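Local coordinates for OsmC-like protein (Jannaschia sp., PDB 3CJE), which probably reduces organic hydroperoxides, as OsmC/Ohr-type peroxide resistance proteins do, and forms a dimer, at residues A68-C73 / F116-I121; T76-F81 / T90-E95; E41-A46 / P62-I67. One frame throughout, in Å; residues are numbered along the deposited sequence.

Interaction 1: residues A68-C73 / F116-I121; sequences AGLTGC and FEIDII
Leu-70, on helix 62-81, meets strand 108-121 through a single branch, its CD2 methyl. This methyl lies at the edge of the Phe-116 ring, near its plane, 4.0 Å from CD2 of Phe-116 and 4.1 Å from its CE2. The same methyl comes within 4.4 Å of CD1 of Ile-118, so it meets two of the strand's inward-pointing side chains. Phe-116 and Ile-118 are two residues apart on an extended chain and therefore emerge on the same face of the sheet, while Glu-117 between them turns to the other face. The reach of Leu-70 comes from its first torsion: CG is trans to the backbone N (chi1 176°), which carries the branched end off the helix toward the strand. The extended side chain of Ile-118 (chi2 -179°) brings its CD1 forward.

Farther out, Leu-148 of helix 143-148 packs on both Leu-70 and Phe-116, and Cys-96 and Val-98 of strand 93-105 touch Leu-70 and Phe-116 respectively. Leucine, isoleucine and phenylalanine suit this buried, largely apolar place because their branches and ring fill it without polar groups to satisfy. On the sheet's other face Glu-117 and Asp-119 form salt bridges to Arg-155 and Arg-157 of the second subunit, whose strand pairs in parallel with residues 116-120. A long helix lying on a sheet that continues into a partner subunit is characteristic of the intertwined OsmC/Ohr dimer.

Interaction 2: residues T76-F81 / T90-E95; sequences TQIRAF and TDLDVE. With GOL (glycerol), chain D.
A chi1 of 176° swings the branched end of Leu-92 away from its own backbone N and sends both methyls toward helix 62-81, where they meet Ile-78 and Arg-79. The CG2 methyl of Ile-78 lies 4.1 Å from CD2 of Leu-92. The other arm of Ile-78 ends in CD1, 4.4 Å from CG2 of Val-94, so one beta-branched residue spans two inward positions of the opposite segment. Arg-79 contributes the apolar part of its chain: its CG approaches CD2 of Leu-92 to 3.7 Å. An arginine suits this margin because its methylenes cover the leucine while its charged end continues to polar partners.

The bend at chi3 (81°) turns the guanidinium aside, and NE of Arg-79 donates to O3 of a glycerol, in the plane of the group, at 3.0 Å and 169°. The glycerol, probably from the crystallisation liquor, also accepts a bond at O1 from the backbone N of Leu-92, 3.0 Å away, and so bridges the two segments. NH1 of Arg-79 is held by Arg-28 O and Asn-29 OD1, and NH2 by Val-24 O, which fixes the guanidinium's rotation against the facing ends of strands 13-24 and 28-37. A helix end packed by aliphatic side chains on the loop and first residues leading into the next strand, 93-105, belongs to the alpha+beta fold of OsmC-like proteins.

Interaction 3: residues E41-A46 / P62-I67; sequences ERFALA and PLALFI
Leu-45 leaves strand 41-47 with its CB directed at helix 62-81. CG lies trans to the carbonyl carbon and beside the backbone N (chi1 -54°), and a chi2 of 176° extends the chain so that CD1 is its far tip. That methyl makes the contact: it rests 3.7 Å from the carbonyl O of Ala-64 and 4.3 Å from the CB of Ala-64, and it meets CD2 of Leu-65 at 4.1 Å. One helical turn beyond Ala-64, CB of Ala-68 also lies 3.7 Å from CD1 of Leu-45. The two leucine side chains cross at about a right angle, and Leu-65 takes part through its end, since its CB does not point straight at the strand. Leu-45 has a second conformer, so its exact contacts are less certain.

Two residues earlier on the same strand face, the Phe-43 ring brings CD2 to 4.0 Å from CB of Ala-64, an oblique approach. The small alanine is suited to its position between these two bulkier neighbours, for its single methyl meets both while the helix backbone stays near the strand. The axes of the two short segments approach to 9.7 Å and make an angle of 42°. Pro-60, in the loop that leads into the helix, packs against Phe-43, Leu-45 and Leu-65.

Val-33 of the adjoining strand 28-37 lies under Ala-64 and Ile-67, and Thr-47 of the second subunit packs on Leu-65. The contact thus seats the first turns of helix 62-81 on strand 41-47, at one edge of this chain's antiparallel sheet, next to strand 28-37 and at the margin where the other subunit comes in.

How the interactions relate
From the N terminus, interaction 3 closes first: strand 41-47 runs into a loop and then into the beginning of helix 62-81, which returns to pack on it. Interaction 1 opens farther along that helix and closes a much longer loop at strand 108-121. Interaction 2 is nested inside this loop, joining the helix end to the start of strand 93-105, whereas interaction 3 stands in series with both. Strands 93-105 and 108-121 are sheet neighbours, so interactions 1 and 2 touch, notably where Ile-121 N meets Asp-93 O. Together the three contacts fasten successive parts of one helix to the two strands outermost within the chain, and to strand 93-105 between them.

Interaction 1: residues A68-C73 / F116-I121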
loop_
_atom_site.group_PDB
_atom_site.type_symbol
_atom_site.label_atom_id
_atom_site.label_comp_id
_atom_site.label_asym_id
_atom_site.label_seq_id
_atom_site.Cartn_x
_atom_site.Cartn_y
_atom_site.Cartn_z
ATOM N N ALA A 68 -1.682 3.998 5.309
ATOM C CA ALA A 68 -1.417 5.436 5.144
ATOM C C ALA A 68 -1.449 5.810 3.653
ATOM O O ALA A 68 -2.034 6.814 3.279
ATOM C CB ALA A 68 -0.096 5.846 5.773
ATOM N N GLY A 69 -0.828 4.998 2.815
ATOM C CA GLY A 69 -0.847 5.205 1.372
ATOM C C GLY A 69 -2.238 5.216 0.808
ATOM O O GLY A 69 -2.616 6.075 0.030
ATOM N N LEU A 70 -3.043 4.232 1.205
ATOM C CA LEU A 70 -4.422 4.128 0.702
ATOM C C LEU A 70 -5.217 5.341 1.130
ATOM O O LEU A 70 -5.866 5.960 0.315
ATOM C CB LEU A 70 -5.048 2.865 1.252
ATOM C CG LEU A 70 -6.516 2.689 0.868
ATOM C CD1 LEU A 70 -6.809 2.760 -0.675
ATOM C CD2 LEU A 70 -7.054 1.408 1.512
ATOM N N THR A 71 -5.129 5.702 2.417
ATOM C CA THR A 71 -5.899 6.837 2.959
ATOM C C THR A 71 -5.452 8.136 2.274
ATOM O O THR A 71 -6.283 8.959 1.852
ATOM C CB THR A 71 -5.759 6.908 4.482
ATOM O OG1 THR A 71 -6.087 5.608 5.031
ATOM C CG2 THR A 71 -6.669 7.974 5.078
ATOM N N GLY A 72 -4.142 8.330 2.159
ATOM C CA GLY A 72 -3.575 9.505 1.519
ATOM C C GLY A 72 -3.937 9.614 0.048
ATOM O O GLY A 72 -4.183 10.703 -0.444
ATOM N N CYS A 73 -3.994 8.476 -0.632
ATOM C CA CYS A 73 -4.347 8.436 -2.077
ATOM C C CYS A 73 -5.795 8.927 -2.262
ATOM O O CYS A 73 -6.072 9.837 -3.051
ATOM C CB CYS A 73 -4.134 7.049 -2.646
ATOM S SG CYS A 73 -4.098 7.091 -4.507
ATOM N N PHE A 116 -12.397 -3.916 3.868
ATOM C CA PHE A 116 -11.934 -2.557 3.671
ATOM C C PHE A 116 -13.093 -1.573 3.843
ATOM O O PHE A 116 -14.116 -1.741 3.203
ATOM C CB PHE A 116 -11.434 -2.350 2.246
ATOM C CG PHE A 116 -10.082 -2.959 1.957
ATOM C CD1 PHE A 116 -9.948 -4.301 1.656
ATOM C CD2 PHE A 116 -8.947 -2.134 1.977
ATOM C CE1 PHE A 116 -8.683 -4.847 1.392
ATOM C CE2 PHE A 116 -7.710 -2.680 1.690
ATOM C CZ PHE A 116 -7.582 -4.015 1.441
ATOM N N GLU A 117 -12.902 -0.540 4.667
ATOM C CA GLU A 117 -13.943 0.455 4.936
ATOM C C GLU A 117 -13.307 1.818 4.902
ATOM O O GLU A 117 -12.230 2.013 5.517
ATOM C CB GLU A 117 -14.592 0.180 6.308
ATOM C CG GLU A 117 -15.302 -1.159 6.388
ATOM C CD GLU A 117 -15.734 -1.603 7.819
ATOM O OE1 GLU A 117 -14.907 -1.559 8.800
ATOM O OE2 GLU A 117 -16.892 -2.088 7.915
ATOM N N ILE A 118 -13.921 2.750 4.184
ATOM C CA ILE A 118 -13.443 4.147 4.089
ATOM C C ILE A 118 -14.643 5.077 4.347
ATOM O O ILE A 118 -15.610 5.040 3.610
ATOM C CB ILE A 118 -12.798 4.471 2.724
ATOM C CG1 ILE A 118 -11.585 3.556 2.534
ATOM C CG2 ILE A 118 -12.403 5.944 2.660
ATOM C CD1 ILE A 118 -10.823 3.756 1.236
ATOM N N ASP A 119 -14.570 5.831 5.441
ATOM C CA ASP A 119 -15.622 6.802 5.835
ATOM C C ASP A 119 -15.078 8.205 5.611
ATOM O O ASP A 119 -13.993 8.552 6.080
ATOM C CB ASP A 119 -15.976 6.646 7.290
ATOM C CG ASP A 119 -16.764 5.365 7.574
ATOM O OD1 ASP A 119 -17.273 4.720 6.651
ATOM O OD2 ASP A 119 -16.928 5.057 8.778
ATOM N N ILE A 120 -15.861 9.026 4.933
ATOM C CA ILE A 120 -15.391 10.300 4.450
ATOM C C ILE A 120 -16.241 11.418 5.059
ATOM O O ILE A 120 -17.480 11.356 5.025
ATOM C CB ILE A 120 -15.486 10.310 2.933
ATOM C CG1 ILE A 120 -14.519 9.281 2.305
ATOM C CG2 ILE A 120 -15.197 11.737 2.412
ATOM C CD1 ILE A 120 -14.833 8.856 0.907
ATOM N N ILE A 121 -15.566 12.429 5.611
ATOM C CA ILE A 121 -16.204 13.617 6.195
ATOM C C ILE A 121 -15.732 14.858 5.452
ATOM O O ILE A 121 -14.541 15.250 5.524
ATOM C CB ILE A 121 -15.895 13.769 7.703
ATOM C CG1 ILE A 121 -16.261 12.475 8.426
ATOM C CG2 ILE A 121 -16.641 15.000 8.243
ATOM C CD1 ILE A 121 -15.826 12.459 9.917
#

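Interaction 2: residues T76-F81 / T90-E95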
loop_
_atom_site.group_PDB
_atom_site.type_symbol
_atom_site.label_atom_id
_atom_site.label_comp_id
_atom_site.label_asym_id
_atom_site.label_seq_id
_atom_site.Cartn_x
_atom_site.Cartn_y
_atom_site.Cartn_z
ATOM N N THR A 76 -6.016 12.663 -1.450
ATOM C CA THR A 76 -5.420 13.452 -2.504
ATOM C C THR A 76 -6.385 13.637 -3.675
ATOM O O THR A 76 -6.538 14.748 -4.190
ATOM C CB THR A 76 -4.061 12.854 -2.933
ATOM O OG1 THR A 76 -3.162 12.940 -1.810
ATOM C CG2 THR A 76 -3.471 13.637 -4.111
ATOM N N GLN A 77 -7.071 12.569 -4.093
ATOM C CA GLN A 77 -8.000 12.686 -5.224
ATOM C C GLN A 77 -9.198 13.573 -4.867
ATOM O O GLN A 77 -9.658 14.368 -5.684
ATOM C CB GLN A 77 -8.506 11.311 -5.673
ATOM C CG GLN A 77 -7.462 10.231 -5.876
ATOM C CD GLN A 77 -6.434 10.638 -6.821
ATOM O OE1 GLN A 77 -6.754 11.240 -7.861
ATOM N NE2 GLN A 77 -5.177 10.347 -6.493
ATOM N N ILE A 78 -9.741 13.414 -3.649
ATOM C CA ILE A 78 -10.813 14.292 -3.190
ATOM C C ILE A 78 -10.409 15.758 -3.284
ATOM O O ILE A 78 -11.135 16.612 -3.829
ATOM C CB ILE A 78 -11.257 13.934 -1.773
ATOM C CG1 ILE A 78 -11.934 12.562 -1.760
ATOM C CG2 ILE A 78 -12.212 14.997 -1.199
ATOM C CD1 ILE A 78 -12.165 11.998 -0.354
ATOM N N ARG A 79 -9.218 16.066 -2.771
ATOM C CA ARG A 79 -8.719 17.428 -2.764
ATOM C C ARG A 79 -8.414 17.955 -4.160
ATOM O O ARG A 79 -8.714 19.113 -4.439
ATOM C CB ARG A 79 -7.512 17.550 -1.835
ATOM C CG ARG A 79 -7.830 17.224 -0.382
ATOM C CD ARG A 79 -6.594 17.267 0.504
ATOM N NE ARG A 79 -6.281 18.645 0.865
ATOM C CZ ARG A 79 -5.295 19.002 1.682
ATOM N NH1 ARG A 79 -4.514 18.126 2.204
ATOM N NH2 ARG A 79 -5.147 20.256 1.981
ATOM N N ALA A 80 -7.868 17.110 -5.027
ATOM C CA ALA A 80 -7.535 17.484 -6.401
ATOM C C ALA A 80 -8.786 17.715 -7.254
ATOM O O ALA A 80 -8.793 18.552 -8.150
ATOM C CB ALA A 80 -6.652 16.427 -7.052
ATOM N N PHE A 81 -9.841 16.969 -6.984
ATOM C CA PHE A 81 -11.026 16.996 -7.856
ATOM C C PHE A 81 -12.151 17.914 -7.343
ATOM O O PHE A 81 -13.054 18.247 -8.105
ATOM C CB PHE A 81 -11.591 15.589 -8.005
ATOM C CG PHE A 81 -10.724 14.595 -8.784
ATOM C CD1 PHE A 81 -9.657 14.985 -9.552
ATOM C CD2 PHE A 81 -11.063 13.256 -8.804
ATOM C CE1 PHE A 81 -8.919 14.037 -10.244
ATOM C CE2 PHE A 81 -10.362 12.348 -9.513
ATOM C CZ PHE A 81 -9.277 12.726 -10.220
ATOM N N THR A 90 -14.137 21.310 3.440
ATOM C CA THR A 90 -13.433 22.003 4.528
ATOM C C THR A 90 -12.987 20.961 5.550
ATOM O O THR A 90 -13.745 20.059 5.868
ATOM C CB THR A 90 -14.344 23.059 5.201
ATOM O OG1 THR A 90 -14.871 23.958 4.205
ATOM C CG2 THR A 90 -13.581 23.860 6.260
ATOM N N ASP A 91 -11.750 21.060 6.032
ATOM C CA ASP A 91 -11.292 20.203 7.126
ATOM C C ASP A 91 -11.582 18.717 6.832
ATOM O O ASP A 91 -12.148 17.971 7.660
ATOM C CB ASP A 91 -11.979 20.632 8.420
ATOM C CG ASP A 91 -11.512 22.009 8.896
ATOM O OD1 ASP A 91 -10.388 22.419 8.546
ATOM O OD2 ASP A 91 -12.288 22.670 9.610
ATOM N N LEU A 92 -11.220 18.313 5.633
ATOM C CA LEU A 92 -11.418 16.944 5.206
ATOM C C LEU A 92 -10.855 15.953 6.228
ATOM O O LEU A 92 -9.706 16.105 6.694
ATOM C CB LEU A 92 -10.732 16.732 3.862
ATOM C CG LEU A 92 -10.767 15.321 3.296
ATOM C CD1 LEU A 92 -12.213 14.786 2.956
ATOM C CD2 LEU A 92 -9.803 15.269 2.053
ATOM N N ASP A 93 -11.660 14.950 6.557
ATOM C CA ASP A 93 -11.232 13.841 7.404
ATOM C C ASP A 93 -11.689 12.546 6.751
ATOM O O ASP A 93 -12.846 12.426 6.325
ATOM C CB ASP A 93 -11.837 13.926 8.786
ATOM C CG ASP A 93 -11.218 12.936 9.746
ATOM O OD1 ASP A 93 -11.420 11.710 9.582
ATOM O OD2 ASP A 93 -10.505 13.410 10.663
ATOM N N VAL A 94 -10.759 11.596 6.649
ATOM C CA VAL A 94 -11.024 10.282 6.096
ATOM C C VAL A 94 -10.570 9.232 7.069
ATOM O O VAL A 94 -9.419 9.281 7.520
ATOM C CB VAL A 94 -10.351 10.073 4.725
ATOM C CG1 VAL A 94 -10.511 8.598 4.216
ATOM C CG2 VAL A 94 -10.912 11.103 3.720
ATOM N N GLU A 95 -11.464 8.300 7.387
ATOM C CA GLU A 95 -11.182 7.221 8.350
ATOM C C GLU A 95 -11.192 5.916 7.567
ATOM O O GLU A 95 -12.137 5.632 6.842
ATOM C CB GLU A 95 -12.259 7.179 9.440
ATOM C CG GLU A 95 -12.431 8.499 10.238
ATOM C CD GLU A 95 -13.630 8.551 11.270
ATOM O OE1 GLU A 95 -14.839 8.584 10.885
ATOM O OE2 GLU A 95 -13.332 8.619 12.490
HETATM C C1 GOL D . -9.377 19.887 2.411
HETATM O O1 GOL D . -9.722 20.132 3.745
HETATM C C2 GOL D . -9.944 20.982 1.502
HETATM O O2 GOL D . -9.303 22.203 1.817
HETATM C C3 GOL D . -9.661 20.619 0.055
HETATM O O3 GOL D . -8.253 20.604 -0.175
#

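Interaction 3: residues E41-A46 / P62-I67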
loop_
_atom_site.group_PDB
_atom_site.type_symbol
_atom_site.label_atom_id
_atom_site.label_comp_id
_atom_site.label_asym_id
_atom_site.label_seq_id
_atom_site.Cartn_x
_atom_site.Cartn_y
_atom_site.Cartn_z
ATOM N N GLU A 41 -0.672 -0.207 18.503
ATOM C CA GLU A 41 0.442 0.712 18.360
ATOM C C GLU A 41 -0.032 1.843 17.485
ATOM O O GLU A 41 -0.948 1.667 16.699
ATOM C CB GLU A 41 1.656 0.009 17.754
ATOM C CG GLU A 41 2.944 0.796 18.004
ATOM C CD GLU A 41 4.207 0.062 17.633
ATOM O OE1 GLU A 41 4.140 -1.141 17.294
ATOM O OE2 GLU A 41 5.284 0.708 17.711
ATOM N N ARG A 42 0.567 3.014 17.645
ATOM C CA ARG A 42 0.231 4.167 16.831
ATOM C C ARG A 42 1.448 4.715 16.121
ATOM O O ARG A 42 2.548 4.704 16.663
ATOM C CB ARG A 42 -0.391 5.283 17.682
ATOM C CG ARG A 42 -1.770 4.920 18.247
ATOM C CD ARG A 42 -2.726 6.126 18.417
ATOM N NE ARG A 42 -4.129 5.682 18.526
ATOM C CZ ARG A 42 -5.092 5.844 17.605
ATOM N NH1 ARG A 42 -4.875 6.464 16.445
ATOM N NH2 ARG A 42 -6.313 5.376 17.860
ATOM N N PHE A 43 1.240 5.211 14.909
ATOM C CA PHE A 43 2.282 5.783 14.071
ATOM C C PHE A 43 1.755 7.067 13.426
ATOM O O PHE A 43 0.662 7.069 12.886
ATOM C CB PHE A 43 2.637 4.788 12.976
ATOM C CG PHE A 43 2.824 3.383 13.482
ATOM C CD1 PHE A 43 4.051 2.999 13.987
ATOM C CD2 PHE A 43 1.774 2.464 13.478
ATOM C CE1 PHE A 43 4.236 1.722 14.485
ATOM C CE2 PHE A 43 1.955 1.208 13.963
ATOM C CZ PHE A 43 3.201 0.840 14.462
ATOM N N ALA A 44 2.525 8.146 13.475
ATOM C CA ALA A 44 2.132 9.408 12.853
ATOM C C ALA A 44 2.841 9.466 11.513
ATOM O O ALA A 44 4.068 9.545 11.453
ATOM C CB ALA A 44 2.477 10.618 13.742
ATOM N N LEU A 45 2.072 9.421 10.438
ATOM C CA LEU A 45 2.632 9.473 9.100
ATOM C C LEU A 45 1.990 10.615 8.317
ATOM O O LEU A 45 1.090 11.307 8.819
ATOM C CB LEU A 45 2.444 8.128 8.399
ATOM C CG LEU A 45 2.966 6.903 9.152
ATOM C CD1 LEU A 45 2.598 5.589 8.349
ATOM C CD2 LEU A 45 4.444 7.026 9.419
ATOM N N ALA A 46 2.472 10.821 7.099
ATOM C CA ALA A 46 1.978 11.927 6.298
ATOM C C ALA A 46 2.292 11.670 4.842
ATOM O O ALA A 46 3.216 10.930 4.514
ATOM C CB ALA A 46 2.572 13.240 6.773
ATOM N N PRO A 62 5.291 -2.494 7.720
ATOM C CA PRO A 62 4.826 -2.348 6.341
ATOM C C PRO A 62 3.328 -2.076 6.179
ATOM O O PRO A 62 2.919 -1.280 5.326
ATOM C CB PRO A 62 5.195 -3.705 5.719
ATOM C CG PRO A 62 6.372 -4.165 6.473
ATOM C CD PRO A 62 6.111 -3.712 7.899
ATOM N N LEU A 63 2.465 -2.709 6.980
ATOM C CA LEU A 63 1.019 -2.505 6.775
ATOM C C LEU A 63 0.628 -1.066 7.165
ATOM O O LEU A 63 -0.416 -0.556 6.693
ATOM C CB LEU A 63 0.184 -3.532 7.542
ATOM C CG LEU A 63 0.235 -4.961 6.965
ATOM C CD1 LEU A 63 -0.745 -5.872 7.741
ATOM C CD2 LEU A 63 -0.025 -4.980 5.508
ATOM N N ALA A 64 1.400 -0.439 8.064
ATOM C CA ALA A 64 1.136 0.986 8.411
ATOM C C ALA A 64 1.382 1.866 7.195
ATOM O O ALA A 64 0.617 2.783 6.913
ATOM C CB ALA A 64 2.020 1.488 9.615
ATOM N N LEU A 65 2.488 1.611 6.487
ATOM C CA LEU A 65 2.747 2.372 5.252
ATOM C C LEU A 65 1.629 2.118 4.236
ATOM O O LEU A 65 1.188 3.048 3.558
ATOM C CB LEU A 65 4.126 2.044 4.692
ATOM C CG LEU A 65 5.353 2.433 5.508
ATOM C CD1 LEU A 65 6.627 2.147 4.648
ATOM C CD2 LEU A 65 5.334 3.856 5.912
ATOM N N PHE A 66 1.180 0.860 4.078
ATOM C CA PHE A 66 0.096 0.544 3.141
ATOM C C PHE A 66 -1.182 1.341 3.449
ATOM O O PHE A 66 -1.757 1.977 2.577
ATOM C CB PHE A 66 -0.230 -0.952 3.182
ATOM C CG PHE A 66 -1.463 -1.294 2.430
ATOM C CD1 PHE A 66 -1.490 -1.267 1.044
ATOM C CD2 PHE A 66 -2.663 -1.550 3.108
ATOM C CE1 PHE A 66 -2.678 -1.567 0.356
ATOM C CE2 PHE A 66 -3.846 -1.852 2.399
ATOM C CZ PHE A 66 -3.834 -1.838 1.034
ATOM N N ILE A 67 -1.665 1.271 4.694
ATOM C CA ILE A 67 -2.946 1.916 5.021
ATOM C C ILE A 67 -2.844 3.445 4.929
ATOM O O ILE A 67 -3.779 4.105 4.498
ATOM C CB ILE A 67 -3.555 1.439 6.351
ATOM C CG1 ILE A 67 -5.055 1.791 6.412
ATOM C CG2 ILE A 67 -2.775 1.923 7.559
ATOM C CD1 ILE A 67 -5.818 1.181 7.581
#